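Local coordinates for probable branched-chain amino acid ABC transporter, amino acid binding protein (Thermus thermophilus, PDB 3LKB) that binds valine and probably delivers branched-chain amino acids to an ABC transporter for uptake into the cell, at residues V146-H151 with A158-A163. The protein carries 2 engineered substitutions. Sequence-based numbering, arbitrary orientation.
Sequences VALVVH and APVEDA
Leu-148 sends its CG anti to its own carbonyl carbon (chi1 -56°) and extends CD1 from there (chi2 -174°) to CB of Ala-163, while Val-160 turns CG2 beside its backbone N and toward the strand, leaving CG1 anti to that N (chi1 176°). These groups close the strand-to-helix half of a beta-alpha-beta crossover in one lobe of a periplasmic binding protein: strand 145-150 leads through the short helix 154-157 to helix 160-170, after which the chain returns to the parallel neighbour 173-179 at the edge of the sheet. No hydrogen bond links the two segments; methyl groups alone meet, and the CA atoms of Leu-148 and Val-160 remain 8.0 Å apart. CD1 of Leu-148 lies 4.0 Å from CB of Ala-163 and, more loosely, 4.4 Å from CG2 of Val-160. That same valine branch also reaches Val-150, so it spans two residues of one sheet face. Ala-163, a turn further along the helix, offers its CB to the leucine tip, and its N-H is bonded to Pro-159 O (3.0 Å between N and O). Ile-174 and Val-177 of strand 173-179 and Val-203 of strand 201-205 flank Leu-148, and Val-130 of helix 126-140 packs on Ala-163, which extends this apolar layer between sheet and helices. Just past the strand, His-151 meets the ring of Phe-155, a residue of the valine pocket. Toward that end of the strand, the side chains of Val-150 and Val-160 are inclined to each other, with their CG2 methyls 4.1 Å apart.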
loop_
_atom_site.group_PDB
_atom_site.type_symbol
_atom_site.label_atom_id
_atom_site.label_comp_id
_atom_site.label_asym_id
_atom_site.label_seq_id
_atom_site.Cartn_x
_atom_site.Cartn_y
_atom_site.Cartn_z
ATOM N N VAL A 146 -27.834 13.063 14.236
ATOM C CA VAL A 146 -26.578 12.750 13.584
ATOM C C VAL A 146 -25.893 11.555 14.240
ATOM O O VAL A 146 -25.995 11.344 15.449
ATOM C CB VAL A 146 -25.659 14.014 13.464
ATOM C CG1 VAL A 146 -26.218 15.183 14.156
ATOM C CG2 VAL A 146 -24.155 13.793 13.822
ATOM N N ALA A 147 -25.196 10.776 13.423
ATOM C CA ALA A 147 -24.457 9.644 13.911
ATOM C C ALA A 147 -22.999 9.879 13.535
ATOM O O ALA A 147 -22.694 10.457 12.481
ATOM C CB ALA A 147 -24.963 8.410 13.264
ATOM N N LEU A 148 -22.093 9.460 14.396
ATOM C CA LEU A 148 -20.703 9.523 14.080
ATOM C C LEU A 148 -20.235 8.114 13.775
ATOM O O LEU A 148 -20.584 7.174 14.498
ATOM C CB LEU A 148 -19.903 10.116 15.243
ATOM C CG LEU A 148 -20.279 11.511 15.802
ATOM C CD1 LEU A 148 -19.240 11.966 16.866
ATOM C CD2 LEU A 148 -20.452 12.591 14.732
ATOM N N VAL A 149 -19.448 7.975 12.701
ATOM C CA VAL A 149 -18.746 6.739 12.372
ATOM C C VAL A 149 -17.236 6.990 12.215
ATOM O O VAL A 149 -16.819 7.791 11.409
ATOM C CB VAL A 149 -19.321 6.079 11.074
ATOM C CG1 VAL A 149 -18.423 4.948 10.584
ATOM C CG2 VAL A 149 -20.688 5.541 11.332
ATOM N N VAL A 150 -16.436 6.192 12.892
ATOM C CA VAL A 150 -15.128 6.560 13.306
ATOM C C VAL A 150 -14.194 5.360 13.228
ATOM O O VAL A 150 -14.599 4.204 13.453
ATOM C CB VAL A 150 -15.283 7.069 14.711
ATOM C CG1 VAL A 150 -14.411 6.381 15.704
ATOM C CG2 VAL A 150 -15.230 8.540 14.745
ATOM N N HIS A 151 -12.955 5.624 12.840
ATOM C CA HIS A 151 -11.970 4.585 12.719
ATOM C C HIS A 151 -11.663 4.079 14.128
ATOM O O HIS A 151 -11.672 4.874 15.112
ATOM C CB HIS A 151 -10.725 5.191 12.083
ATOM C CG HIS A 151 -9.664 4.198 11.753
ATOM N ND1 HIS A 151 -8.645 3.882 12.632
ATOM C CD2 HIS A 151 -9.475 3.423 10.651
ATOM C CE1 HIS A 151 -7.868 2.967 12.072
ATOM N NE2 HIS A 151 -8.349 2.675 10.873
ATOM N N ALA A 158 -10.386 10.805 18.048
ATOM C CA ALA A 158 -9.926 12.161 18.270
ATOM C C ALA A 158 -10.952 13.291 18.405
ATOM O O ALA A 158 -10.904 14.034 19.321
ATOM C CB ALA A 158 -8.916 12.524 17.240
ATOM N N PRO A 159 -11.843 13.414 17.445
ATOM C CA PRO A 159 -12.744 14.560 17.515
ATOM C C PRO A 159 -14.086 14.263 18.226
ATOM O O PRO A 159 -14.936 15.140 18.340
ATOM C CB PRO A 159 -12.975 14.905 16.034
ATOM C CG PRO A 159 -12.995 13.596 15.356
ATOM C CD PRO A 159 -11.980 12.712 16.149
ATOM N N VAL A 160 -14.274 13.040 18.693
ATOM C CA VAL A 160 -15.546 12.655 19.321
ATOM C C VAL A 160 -16.025 13.563 20.475
ATOM O O VAL A 160 -17.158 14.029 20.458
ATOM C CB VAL A 160 -15.505 11.187 19.690
ATOM C CG1 VAL A 160 -16.759 10.760 20.436
ATOM C CG2 VAL A 160 -15.385 10.401 18.409
ATOM N N GLU A 161 -15.175 13.850 21.457
ATOM C CA GLU A 161 -15.568 14.751 22.542
ATOM C C GLU A 161 -15.909 16.200 22.128
ATOM O O GLU A 161 -16.898 16.764 22.615
ATOM C CB GLU A 161 -14.545 14.717 23.669
ATOM C CG GLU A 161 -14.688 13.413 24.527
ATOM C CD GLU A 161 -16.181 13.010 24.865
ATOM O OE1 GLU A 161 -16.891 13.818 25.555
ATOM O OE2 GLU A 161 -16.606 11.885 24.438
ATOM N N ASP A 162 -15.134 16.792 21.223
ATOM C CA ASP A 162 -15.465 18.131 20.741
ATOM C C ASP A 162 -16.763 18.122 19.972
ATOM O O ASP A 162 -17.525 19.081 20.024
ATOM C CB ASP A 162 -14.292 18.760 19.964
ATOM C CG ASP A 162 -13.093 19.035 20.873
ATOM O OD1 ASP A 162 -13.311 19.414 22.038
ATOM O OD2 ASP A 162 -11.931 18.850 20.469
ATOM N N ALA A 163 -17.069 17.009 19.322
ATOM C CA ALA A 163 -18.334 16.904 18.599
ATOM C C ALA A 163 -19.536 16.822 19.544
ATOM O O ALA A 163 -20.565 17.428 19.297
ATOM C CB ALA A 163 -18.312 15.722 17.674
#